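Local coordinates for protein GDP-L-fucose synthase (PDB 7M13) that catalyses the NADPH-dependent formation of GDP-D-glycero-L-gluco-heptose, a sugar nucleotide used in the capsular polysaccharides of Campylobacter jejuni, at residues B[183-188]-B[242-247]; B[187-192]-B[341-346]; B[283-288]-B[333-338]. One frame throughout, in Å; residues are numbered along the deposited sequence.

Overall arrangement
The three contacts surround one hydrophobic meeting point of helices 184-199 and 335-347 with the edge of the central sheet. Contact 1 lies nearest the middle of the chain and combines a cofactor-binding arginine with aliphatic–aromatic packing. Contact 2 follows helix 184-199 onward to helix 335-347; it is largely buried, with leucine and methionine on one side and a polar cluster around Tyr-346 on the other. Contact 3 uses the start of helix 335-347 against strand 285-286, which pairs with strand 241-246 of contact 1; a water bridges its two sides, and its rim carries an exposed isoleucine. Leu-185, Leu-335 and Met-342 connect the three.

Contact 1 (B[183-188]-B[242-247]); sequences RVLPAL and REFIHS. With NAP (NADP nicotinamide-adenine-dinucleotide phosphate), chain E.
Arg-183 NH1 donates a hydrogen bond of 2.8 Å to the pyrophosphate oxygen O1A of NADP, an atom lying in the guanidinium plane at its edge. A longer bond, 3.2 Å from Arg-183 NH2 to O1N, reaches the second phosphate, so that the two amino groups span the bridge between them. The arginine chain is extended from CG to NE and starts from the N-cap position of helix 184-199, which puts the cofactor grip just ahead of the first turn. The next two residues turn to segment 242-247. Val-184 lays its methyls over one face of the Arg-242 guanidinium, CG2 lying 3.5 Å from Arg-242 NE; Arg-242 is predicted to bind substrate. Val-184 CG1 also meets the edge of Phe-244, 4.2 Å from CZ. Leu-185 takes the face of that ring in a CH-pi contact, its CD2 4.0 Å from the Phe-244 centroid and 18° off the normal, while Leu-185 CB sits 3.7 Å from Phe-244 CE1. The helix start thus rests on strand 241-246, with strand 162-171 supplying Tyr-171 beside both Leu-185 and Phe-244, helix 287-298 adding Val-290, and helix 335-347 covering Leu-185 with Leu-335, Ile-339 and Met-342.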
loop_
_atom_site.group_PDB
_atom_site.type_symbol
_atom_site.label_atom_id
_atom_site.label_comp_id
_atom_site.label_asym_id
_atom_site.label_seq_id
_atom_site.Cartn_x
_atom_site.Cartn_y
_atom_site.Cartn_z
ATOM N N ARG B 183 -17.949 -12.425 -12.177
ATOM C CA ARG B 183 -18.569 -11.312 -12.933
ATOM C C ARG B 183 -20.076 -11.501 -12.849
ATOM O O ARG B 183 -20.644 -12.171 -13.755
ATOM C CB ARG B 183 -18.023 -11.280 -14.351
ATOM C CG ARG B 183 -16.544 -10.945 -14.358
ATOM C CD ARG B 183 -16.031 -10.706 -15.737
ATOM N NE ARG B 183 -14.586 -10.582 -15.668
ATOM C CZ ARG B 183 -13.903 -9.443 -15.761
ATOM N NH1 ARG B 183 -12.580 -9.494 -15.692
ATOM N NH2 ARG B 183 -14.522 -8.285 -15.967
ATOM N N VAL B 184 -20.674 -10.967 -11.779
ATOM C CA VAL B 184 -21.980 -11.456 -11.246
ATOM C C VAL B 184 -23.028 -11.278 -12.349
ATOM O O VAL B 184 -23.737 -12.256 -12.655
ATOM C CB VAL B 184 -22.394 -10.740 -9.943
ATOM C CG1 VAL B 184 -23.842 -11.021 -9.568
ATOM C CG2 VAL B 184 -21.472 -11.100 -8.790
ATOM N N LEU B 185 -23.169 -10.070 -12.905
ATOM C CA LEU B 185 -24.323 -9.790 -13.799
ATOM C C LEU B 185 -24.101 -10.485 -15.139
ATOM O O LEU B 185 -24.985 -11.197 -15.602
ATOM C CB LEU B 185 -24.561 -8.283 -13.915
ATOM C CG LEU B 185 -25.916 -7.846 -14.465
ATOM C CD1 LEU B 185 -27.033 -8.805 -14.071
ATOM C CD2 LEU B 185 -26.266 -6.436 -14.031
ATOM N N PRO B 186 -22.930 -10.384 -15.808
ATOM C CA PRO B 186 -22.730 -11.111 -17.061
ATOM C C PRO B 186 -22.969 -12.619 -16.930
ATOM O O PRO B 186 -23.578 -13.167 -17.835
ATOM C CB PRO B 186 -21.273 -10.793 -17.445
ATOM C CG PRO B 186 -21.066 -9.411 -16.836
ATOM C CD PRO B 186 -21.795 -9.487 -15.509
ATOM N N ALA B 187 -22.536 -13.228 -15.825
ATOM C CA ALA B 187 -22.678 -14.685 -15.572
ATOM C C ALA B 187 -24.146 -15.024 -15.321
ATOM O O ALA B 187 -24.605 -16.057 -15.837
ATOM C CB ALA B 187 -21.848 -15.126 -14.396
ATOM N N LEU B 188 -24.851 -14.193 -14.549
ATOM C CA LEU B 188 -26.299 -14.376 -14.297
ATOM C C LEU B 188 -27.036 -14.370 -15.643
ATOM O O LEU B 188 -27.854 -15.283 -15.874
ATOM C CB LEU B 188 -26.788 -13.261 -13.364
ATOM C CG LEU B 188 -28.181 -13.463 -12.770
ATOM C CD1 LEU B 188 -28.298 -14.807 -12.072
ATOM C CD2 LEU B 188 -28.492 -12.337 -11.801
ATOM N N ARG B 242 -26.426 -6.021 -4.212
ATOM C CA ARG B 242 -25.265 -5.574 -5.015
ATOM C C ARG B 242 -25.675 -4.348 -5.816
ATOM O O ARG B 242 -26.876 -4.232 -6.155
ATOM C CB ARG B 242 -24.848 -6.682 -5.983
ATOM C CG ARG B 242 -23.964 -7.748 -5.363
ATOM C CD ARG B 242 -23.636 -8.765 -6.425
ATOM N NE ARG B 242 -23.063 -9.971 -5.857
ATOM C CZ ARG B 242 -23.754 -11.045 -5.498
ATOM N NH1 ARG B 242 -23.117 -12.096 -5.005
ATOM N NH2 ARG B 242 -25.070 -11.071 -5.643
ATOM N N GLU B 243 -24.702 -3.465 -6.070
ATOM C CA GLU B 243 -24.775 -2.262 -6.910
ATOM C C GLU B 243 -24.091 -2.653 -8.222
ATOM O O GLU B 243 -23.167 -3.496 -8.167
ATOM C CB GLU B 243 -23.954 -1.146 -6.252
ATOM C CG GLU B 243 -24.091 0.175 -6.937
ATOM C CD GLU B 243 -23.152 1.221 -6.417
ATOM O OE1 GLU B 243 -22.191 0.900 -5.563
ATOM O OE2 GLU B 243 -23.366 2.363 -6.831
ATOM N N PHE B 244 -24.534 -2.108 -9.346
ATOM C CA PHE B 244 -23.893 -2.364 -10.657
ATOM C C PHE B 244 -23.730 -1.040 -11.376
ATOM O O PHE B 244 -24.522 -0.085 -11.183
ATOM C CB PHE B 244 -24.711 -3.335 -11.516
ATOM C CG PHE B 244 -24.943 -4.669 -10.874
ATOM C CD1 PHE B 244 -24.037 -5.699 -11.041
ATOM C CD2 PHE B 244 -26.073 -4.893 -10.097
ATOM C CE1 PHE B 244 -24.225 -6.930 -10.434
ATOM C CE2 PHE B 244 -26.260 -6.131 -9.498
ATOM C CZ PHE B 244 -25.341 -7.137 -9.659
ATOM N N ILE B 245 -22.702 -0.964 -12.219
ATOM C CA ILE B 245 -22.534 0.183 -13.133
ATOM C C ILE B 245 -22.251 -0.406 -14.510
ATOM O O ILE B 245 -21.404 -1.302 -14.627
ATOM C CB ILE B 245 -21.472 1.201 -12.655
ATOM C CG1 ILE B 245 -21.471 2.442 -13.552
ATOM C CG2 ILE B 245 -20.089 0.561 -12.523
ATOM C CD1 ILE B 245 -20.541 3.566 -13.113
ATOM N N HIS B 246 -22.976 0.099 -15.496
ATOM C CA HIS B 246 -22.776 -0.299 -16.898
ATOM C C HIS B 246 -21.506 0.376 -17.402
ATOM O O HIS B 246 -21.313 1.571 -17.127
ATOM C CB HIS B 246 -24.017 0.079 -17.698
ATOM C CG HIS B 246 -24.030 -0.460 -19.082
ATOM N ND1 HIS B 246 -23.331 0.132 -20.105
ATOM C CD2 HIS B 246 -24.647 -1.550 -19.607
ATOM C CE1 HIS B 246 -23.526 -0.561 -21.220
ATOM N NE2 HIS B 246 -24.355 -1.600 -20.944
ATOM N N SER B 247 -20.753 -0.322 -18.234
ATOM C CA SER B 247 -19.463 0.199 -18.728
ATOM C C SER B 247 -19.641 1.462 -19.589
ATOM O O SER B 247 -18.672 2.239 -19.660
ATOM C CB SER B 247 -18.700 -0.858 -19.394
ATOM O OG SER B 247 -19.443 -1.364 -20.497
HETATM P PA NAP E . -10.759 -6.663 -16.998
HETATM O O1A NAP E . -10.426 -7.732 -15.999
HETATM O O2A NAP E . -11.959 -6.897 -17.883
HETATM O O5B NAP E . -9.558 -6.369 -17.966
HETATM C C5B NAP E . -8.243 -6.157 -17.454
HETATM C C4B NAP E . -7.342 -5.989 -18.637
HETATM O O4B NAP E . -6.025 -5.677 -18.125
HETATM C C3B NAP E . -7.193 -7.248 -19.517
HETATM O O3B NAP E . -7.482 -6.919 -20.871
HETATM C C2B NAP E . -5.753 -7.684 -19.274
HETATM O O2B NAP E . -5.110 -8.220 -20.431
HETATM C C1B NAP E . -5.079 -6.363 -18.918
HETATM N N9A NAP E . -3.870 -6.575 -18.151
HETATM C C8A NAP E . -3.739 -7.180 -16.939
HETATM N N7A NAP E . -2.495 -7.329 -16.549
HETATM C C5A NAP E . -1.756 -6.795 -17.583
HETATM C C6A NAP E . -0.369 -6.670 -17.778
HETATM N N6A NAP E . 0.553 -7.129 -16.924
HETATM N N1A NAP E . 0.034 -6.096 -18.933
HETATM C C2A NAP E . -0.889 -5.665 -19.804
HETATM N N3A NAP E . -2.218 -5.741 -19.726
HETATM C C4A NAP E . -2.587 -6.330 -18.582
HETATM O O3 NAP E . -10.949 -5.283 -16.216
HETATM P PN NAP E . -12.295 -4.518 -15.881
HETATM O O1N NAP E . -13.241 -5.486 -15.285
HETATM O O2N NAP E . -12.671 -3.766 -17.095
HETATM O O5D NAP E . -11.778 -3.505 -14.742
HETATM C C5D NAP E . -11.330 -2.211 -15.078
HETATM C C4D NAP E . -10.963 -1.509 -13.802
HETATM O O4D NAP E . -12.144 -1.357 -12.968
HETATM C C3D NAP E . -9.914 -2.230 -12.944
HETATM O O3D NAP E . -9.063 -1.286 -12.281
HETATM C C2D NAP E . -10.787 -2.974 -11.972
HETATM O O2D NAP E . -10.108 -3.380 -10.788
HETATM C C1D NAP E . -11.880 -1.959 -11.702
HETATM N N1N NAP E . -13.090 -2.614 -11.156
HETATM C C2N NAP E . -13.788 -3.547 -11.871
HETATM C C3N NAP E . -14.839 -4.196 -11.317
HETATM C C7N NAP E . -15.625 -5.228 -12.042
HETATM O O7N NAP E . -16.681 -5.651 -11.528
HETATM N N7N NAP E . -15.167 -5.648 -13.218
HETATM C C4N NAP E . -15.276 -3.858 -9.977
HETATM C C5N NAP E . -14.519 -2.832 -9.295
HETATM C C6N NAP E . -13.460 -2.323 -9.845
HETATM P P2B NAP E . -5.391 -9.747 -20.887
HETATM O O1X NAP E . -6.751 -9.684 -21.524
HETATM O O2X NAP E . -5.280 -10.634 -19.727
HETATM O O3X NAP E . -4.262 -10.031 -21.896
#

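Contact 2 (B[187-192]-B[341-346]); sequences ALLRKF and MMYEWY
Leu-189 is wedged between Met-342 and Tyr-343, and both its methyls meet the tyrosine. CD1 comes obliquely to the ring, 3.5 Å from Tyr-343 CD1, whereas Leu-189 CD2 drops onto the helix backbone, 3.6 Å from Tyr-343 CA. In all five touching side chains CG stands anti to the backbone N, a torsion that sends Leu-189 and Tyr-346 across toward the opposing helix. Met-342 is extended to its sulfur and then folds (chi3 54°), which brings CE to 3.7 Å from Leu-189 CD2. Farther along, Arg-190 runs straight from CG to NE and crosses Tyr-346 at about a right angle, the guanidinium and ring planes 47° apart. Tyr-346 OH lies against this aliphatic run, 3.3 Å from Arg-190 CD. Although Arg-190 NE is 3.2 Å from Tyr-346 OH, the angle is too poor for a hydrogen bond. Both polar ends turn instead to Asp-209 of helix 203-210, which takes a salt bridge from Arg-190 NH1 and is hydrogen-bonded to Tyr-346 OH. The short helix axes approach to 10.8 Å and cross at -58°. The core of Leu-189, Met-342 and Tyr-343 is thus apolar, while two polar ties join the helices at its border: Tyr-343 OH bonds to His-193 and Lys-196 of helix 184-199, and Arg-190 and Tyr-346 share the Asp-209 carboxylate.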
loop_
_atom_site.group_PDB
_atom_site.type_symbol
_atom_site.label_atom_id
_atom_site.label_comp_id
_atom_site.label_asym_id
_atom_site.label_seq_id
_atom_site.Cartn_x
_atom_site.Cartn_y
_atom_site.Cartn_z
ATOM N N ALA B 187 -22.536 -13.228 -15.825
ATOM C CA ALA B 187 -22.678 -14.685 -15.572
ATOM C C ALA B 187 -24.146 -15.024 -15.321
ATOM O O ALA B 187 -24.605 -16.057 -15.837
ATOM C CB ALA B 187 -21.848 -15.126 -14.396
ATOM N N LEU B 188 -24.851 -14.193 -14.549
ATOM C CA LEU B 188 -26.299 -14.376 -14.297
ATOM C C LEU B 188 -27.036 -14.370 -15.643
ATOM O O LEU B 188 -27.854 -15.283 -15.874
ATOM C CB LEU B 188 -26.788 -13.261 -13.364
ATOM C CG LEU B 188 -28.181 -13.463 -12.770
ATOM C CD1 LEU B 188 -28.298 -14.807 -12.072
ATOM C CD2 LEU B 188 -28.492 -12.337 -11.801
ATOM N N LEU B 189 -26.767 -13.392 -16.509
ATOM C CA LEU B 189 -27.411 -13.309 -17.844
ATOM C C LEU B 189 -27.144 -14.635 -18.559
ATOM O O LEU B 189 -28.113 -15.211 -19.115
ATOM C CB LEU B 189 -26.858 -12.125 -18.639
ATOM C CG LEU B 189 -27.481 -11.929 -20.018
ATOM C CD1 LEU B 189 -28.986 -11.724 -19.912
ATOM C CD2 LEU B 189 -26.837 -10.757 -20.740
ATOM N N ARG B 190 -25.902 -15.133 -18.504
ATOM C CA ARG B 190 -25.524 -16.364 -19.246
ATOM C C ARG B 190 -26.226 -17.573 -18.630
ATOM O O ARG B 190 -26.636 -18.454 -19.405
ATOM C CB ARG B 190 -24.015 -16.605 -19.280
ATOM C CG ARG B 190 -23.619 -17.662 -20.306
ATOM C CD ARG B 190 -22.137 -17.687 -20.610
ATOM N NE ARG B 190 -21.766 -18.818 -21.450
ATOM C CZ ARG B 190 -20.517 -19.159 -21.745
ATOM N NH1 ARG B 190 -20.282 -20.204 -22.518
ATOM N NH2 ARG B 190 -19.505 -18.449 -21.278
ATOM N N LYS B 191 -26.361 -17.618 -17.307
ATOM C CA LYS B 191 -27.025 -18.750 -16.601
ATOM C C LYS B 191 -28.475 -18.872 -17.079
ATOM O O LYS B 191 -28.921 -20.006 -17.373
ATOM C CB LYS B 191 -26.998 -18.549 -15.082
ATOM C CG LYS B 191 -25.688 -18.918 -14.393
ATOM C CD LYS B 191 -25.792 -18.977 -12.870
ATOM C CE LYS B 191 -26.896 -19.891 -12.372
ATOM N NZ LYS B 191 -26.759 -20.218 -10.929
ATOM N N PHE B 192 -29.211 -17.763 -17.155
ATOM C CA PHE B 192 -30.632 -17.792 -17.588
ATOM C C PHE B 192 -30.718 -18.112 -19.083
ATOM O O PHE B 192 -31.669 -18.791 -19.464
ATOM C CB PHE B 192 -31.353 -16.493 -17.229
ATOM C CG PHE B 192 -31.891 -16.516 -15.826
ATOM C CD1 PHE B 192 -33.111 -17.105 -15.548
ATOM C CD2 PHE B 192 -31.148 -15.998 -14.774
ATOM C CE1 PHE B 192 -33.598 -17.149 -14.250
ATOM C CE2 PHE B 192 -31.644 -16.030 -13.481
ATOM C CZ PHE B 192 -32.858 -16.621 -13.217
ATOM N N MET B 341 -29.399 -4.162 -23.060
ATOM C CA MET B 341 -28.307 -3.802 -24.002
ATOM C C MET B 341 -27.304 -4.962 -24.035
ATOM O O MET B 341 -26.846 -5.325 -25.137
ATOM C CB MET B 341 -27.581 -2.514 -23.592
ATOM C CG MET B 341 -28.467 -1.286 -23.491
ATOM S SD MET B 341 -27.593 0.087 -22.642
ATOM C CE MET B 341 -26.437 0.519 -23.940
ATOM N N MET B 342 -26.936 -5.496 -22.860
ATOM C CA MET B 342 -25.909 -6.554 -22.714
ATOM C C MET B 342 -26.418 -7.852 -23.369
ATOM O O MET B 342 -25.627 -8.513 -24.085
ATOM C CB MET B 342 -25.572 -6.781 -21.234
ATOM C CG MET B 342 -24.446 -7.777 -21.026
ATOM S SD MET B 342 -23.844 -7.901 -19.304
ATOM C CE MET B 342 -25.364 -8.244 -18.418
ATOM N N TYR B 343 -27.696 -8.198 -23.181
ATOM C CA TYR B 343 -28.281 -9.451 -23.742
ATOM C C TYR B 343 -28.329 -9.362 -25.273
ATOM O O TYR B 343 -27.977 -10.345 -25.943
ATOM C CB TYR B 343 -29.670 -9.759 -23.172
ATOM C CG TYR B 343 -30.154 -11.162 -23.480
ATOM C CD1 TYR B 343 -29.316 -12.258 -23.341
ATOM C CD2 TYR B 343 -31.453 -11.394 -23.915
ATOM C CE1 TYR B 343 -29.745 -13.545 -23.632
ATOM C CE2 TYR B 343 -31.897 -12.676 -24.215
ATOM C CZ TYR B 343 -31.044 -13.753 -24.065
ATOM O OH TYR B 343 -31.463 -15.020 -24.342
ATOM N N GLU B 344 -28.732 -8.216 -25.821
ATOM C CA GLU B 344 -28.772 -8.011 -27.292
ATOM C C GLU B 344 -27.378 -8.301 -27.860
ATOM O O GLU B 344 -27.291 -9.066 -28.838
ATOM C CB GLU B 344 -29.273 -6.609 -27.636
ATOM C CG GLU B 344 -30.735 -6.396 -27.274
ATOM C CD GLU B 344 -31.708 -7.337 -27.970
ATOM O OE1 GLU B 344 -32.127 -8.334 -27.339
ATOM O OE2 GLU B 344 -32.046 -7.071 -29.143
ATOM N N TRP B 345 -26.315 -7.752 -27.262
ATOM C CA TRP B 345 -24.932 -7.999 -27.749
ATOM C C TRP B 345 -24.600 -9.481 -27.565
ATOM O O TRP B 345 -23.956 -10.058 -28.467
ATOM C CB TRP B 345 -23.872 -7.114 -27.077
ATOM C CG TRP B 345 -22.538 -7.286 -27.739
ATOM C CD1 TRP B 345 -22.196 -6.853 -28.989
ATOM C CD2 TRP B 345 -21.396 -8.008 -27.238
ATOM N NE1 TRP B 345 -20.913 -7.222 -29.286
ATOM C CE2 TRP B 345 -20.394 -7.929 -28.231
ATOM C CE3 TRP B 345 -21.108 -8.687 -26.049
ATOM C CZ2 TRP B 345 -19.135 -8.505 -28.067
ATOM C CZ3 TRP B 345 -19.862 -9.258 -25.887
ATOM C CH2 TRP B 345 -18.891 -9.168 -26.884
ATOM N N TYR B 346 -24.991 -10.076 -26.435
ATOM C CA TYR B 346 -24.616 -11.470 -26.094
ATOM C C TYR B 346 -25.073 -12.400 -27.222
ATOM O O TYR B 346 -24.284 -13.279 -27.614
ATOM C CB TYR B 346 -25.219 -11.959 -24.776
ATOM C CG TYR B 346 -24.782 -13.366 -24.450
ATOM C CD1 TYR B 346 -23.582 -13.597 -23.801
ATOM C CD2 TYR B 346 -25.512 -14.473 -24.863
ATOM C CE1 TYR B 346 -23.144 -14.879 -23.512
ATOM C CE2 TYR B 346 -25.087 -15.764 -24.588
ATOM C CZ TYR B 346 -23.901 -15.969 -23.905
ATOM O OH TYR B 346 -23.450 -17.222 -23.615
#

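Contact 3 (B[283-288]-B[333-338])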
loop_
_atom_site.group_PDB
_atom_site.type_symbol
_atom_site.label_atom_id
_atom_site.label_comp_id
_atom_site.label_asym_id
_atom_site.label_seq_id
_atom_site.Cartn_x
_atom_site.Cartn_y
_atom_site.Cartn_z
ATOM N N ILE B 283 -27.909 3.070 -6.262
ATOM C CA ILE B 283 -29.074 2.180 -6.018
ATOM C C ILE B 283 -28.558 0.750 -6.006
ATOM O O ILE B 283 -27.740 0.395 -6.906
ATOM C CB ILE B 283 -30.130 2.398 -7.118
ATOM C CG1 ILE B 283 -30.591 3.861 -7.164
ATOM C CG2 ILE B 283 -31.292 1.442 -6.918
ATOM C CD1 ILE B 283 -30.909 4.392 -8.549
ATOM N N ASP B 284 -28.985 -0.069 -5.055
ATOM C CA ASP B 284 -28.637 -1.503 -5.078
ATOM C C ASP B 284 -29.913 -2.342 -5.182
ATOM O O ASP B 284 -31.023 -1.760 -5.067
ATOM C CB ASP B 284 -27.755 -1.918 -3.907
ATOM C CG ASP B 284 -28.352 -1.792 -2.520
ATOM O OD1 ASP B 284 -29.517 -1.365 -2.410
ATOM O OD2 ASP B 284 -27.607 -2.104 -1.562
ATOM N N TYR B 285 -29.693 -3.627 -5.424
ATOM C CA TYR B 285 -30.758 -4.621 -5.688
ATOM C C TYR B 285 -30.400 -5.909 -4.970
ATOM O O TYR B 285 -29.219 -6.298 -4.939
ATOM C CB TYR B 285 -30.893 -4.871 -7.184
ATOM C CG TYR B 285 -31.347 -3.681 -7.992
ATOM C CD1 TYR B 285 -32.674 -3.511 -8.321
ATOM C CD2 TYR B 285 -30.449 -2.742 -8.467
ATOM C CE1 TYR B 285 -33.103 -2.456 -9.102
ATOM C CE2 TYR B 285 -30.857 -1.667 -9.233
ATOM C CZ TYR B 285 -32.193 -1.514 -9.549
ATOM O OH TYR B 285 -32.622 -0.471 -10.321
ATOM N N SER B 286 -31.411 -6.613 -4.451
ATOM C CA SER B 286 -31.230 -7.999 -3.979
ATOM C C SER B 286 -30.942 -8.888 -5.192
ATOM O O SER B 286 -31.378 -8.542 -6.310
ATOM C CB SER B 286 -32.429 -8.493 -3.207
ATOM O OG SER B 286 -33.524 -8.674 -4.078
ATOM N N ILE B 287 -30.230 -9.983 -4.974
ATOM C CA ILE B 287 -29.982 -11.016 -6.019
ATOM C C ILE B 287 -31.337 -11.554 -6.505
ATOM O O ILE B 287 -31.470 -11.813 -7.695
ATOM C CB ILE B 287 -29.012 -12.112 -5.525
ATOM C CG1 ILE B 287 -28.673 -13.094 -6.648
ATOM C CG2 ILE B 287 -29.528 -12.829 -4.289
ATOM C CD1 ILE B 287 -28.132 -12.432 -7.902
ATOM N N LYS B 288 -32.361 -11.596 -5.660
ATOM C CA LYS B 288 -33.715 -12.001 -6.131
ATOM C C LYS B 288 -34.190 -11.023 -7.203
ATOM O O LYS B 288 -34.644 -11.478 -8.270
ATOM C CB LYS B 288 -34.719 -12.046 -4.978
ATOM C CG LYS B 288 -36.149 -12.343 -5.388
ATOM C CD LYS B 288 -37.019 -12.769 -4.227
ATOM C CE LYS B 288 -36.984 -11.803 -3.061
ATOM N NZ LYS B 288 -37.956 -12.205 -2.016
ATOM N N ILE B 333 -27.918 4.974 -17.197
ATOM C CA ILE B 333 -28.388 3.617 -17.581
ATOM C C ILE B 333 -28.966 2.959 -16.336
ATOM O O ILE B 333 -28.213 2.582 -15.436
ATOM C CB ILE B 333 -27.273 2.779 -18.235
ATOM C CG1 ILE B 333 -26.732 3.453 -19.492
ATOM C CG2 ILE B 333 -27.774 1.382 -18.533
ATOM C CD1 ILE B 333 -25.564 2.742 -20.098
ATOM N N GLU B 334 -30.292 2.794 -16.301
ATOM C CA GLU B 334 -30.953 1.992 -15.253
ATOM C C GLU B 334 -30.689 0.515 -15.537
ATOM O O GLU B 334 -30.463 0.145 -16.690
ATOM C CB GLU B 334 -32.450 2.305 -15.190
ATOM C CG GLU B 334 -32.774 3.755 -14.833
ATOM C CD GLU B 334 -32.025 4.384 -13.659
ATOM O OE1 GLU B 334 -31.780 3.699 -12.639
ATOM O OE2 GLU B 334 -31.720 5.587 -13.755
ATOM N N LEU B 335 -30.648 -0.281 -14.492
ATOM C CA LEU B 335 -30.175 -1.679 -14.540
ATOM C C LEU B 335 -30.947 -2.498 -15.594
ATOM O O LEU B 335 -30.292 -3.187 -16.404
ATOM C CB LEU B 335 -30.243 -2.281 -13.148
ATOM C CG LEU B 335 -29.647 -3.684 -13.024
ATOM C CD1 LEU B 335 -28.192 -3.723 -13.472
ATOM C CD2 LEU B 335 -29.760 -4.182 -11.603
ATOM N N LYS B 336 -32.281 -2.450 -15.605
ATOM C CA LYS B 336 -33.080 -3.259 -16.573
ATOM C C LYS B 336 -32.654 -2.916 -18.009
ATOM O O LYS B 336 -32.438 -3.856 -18.817
ATOM C CB LYS B 336 -34.577 -3.015 -16.356
ATOM C CG LYS B 336 -35.160 -3.746 -15.157
ATOM C CD LYS B 336 -36.638 -3.455 -14.890
ATOM C CE LYS B 336 -36.869 -2.619 -13.645
ATOM N NZ LYS B 336 -36.533 -1.194 -13.875
ATOM N N ASP B 337 -32.536 -1.619 -18.323
ATOM C CA ASP B 337 -32.155 -1.140 -19.670
ATOM C C ASP B 337 -30.751 -1.657 -19.983
ATOM O O ASP B 337 -30.543 -2.141 -21.079
ATOM C CB ASP B 337 -32.256 0.380 -19.780
ATOM C CG ASP B 337 -33.688 0.889 -19.742
ATOM O OD1 ASP B 337 -34.582 0.174 -20.251
ATOM O OD2 ASP B 337 -33.902 1.987 -19.197
ATOM N N GLY B 338 -29.831 -1.609 -19.020
ATOM C CA GLY B 338 -28.434 -2.012 -19.262
ATOM C C GLY B 338 -28.341 -3.501 -19.520
ATOM O O GLY B 338 -27.556 -3.913 -20.382
HETATM O O HOH W 1 -31.058 1.080 -11.894
#
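The Tyr-285 ring and Leu-335 make the dense part of this contact, sliding past each other in opposite directions. Leu-335 CD2 sits over one face of the tyrosine, offset toward the rim and closest to Tyr-285 CD2 at 3.5 Å; the CH-pi distance from Leu-335 CD2 to the Tyr-285 centroid is 3.8 Å, 24° off the normal. Leu-335 CG leaves anti to the backbone N (chi1 -174°), which carries the methyl out from the first turn of helix 335-347 onto the ring. Behind this pair lie Leu-185, Phe-244 and Tyr-171, all against Leu-335, and Met-293 of helix 287-298, which touches both partners. Strand 285-286 is antiparallel to strand 241-246, Tyr-285 pairing through its backbone with Arg-242, at one border of the mixed central sheet of the Rossmann-like fold of this epimerase/dehydratase family. Strand 285-286 leads straight into helix 287-298, whose N-cap is Ser-286. The hydroxyl end of Tyr-285 is looser and wet. A water lying in the ring plane at its edge is 2.7 Å from Tyr-285 OH, donates to Glu-334 OE1 at 2.8 Å, and accepts from Leu-335 N at 3.0 Å, so it supplies a partner for an amide at the start of the helix. Beyond it, exposed Ile-283 only brushes the carboxylate, its CD1 4.2 Å from Glu-334 OE1, while Glu-334 OE2 has a weak hydrogen bond with His-331.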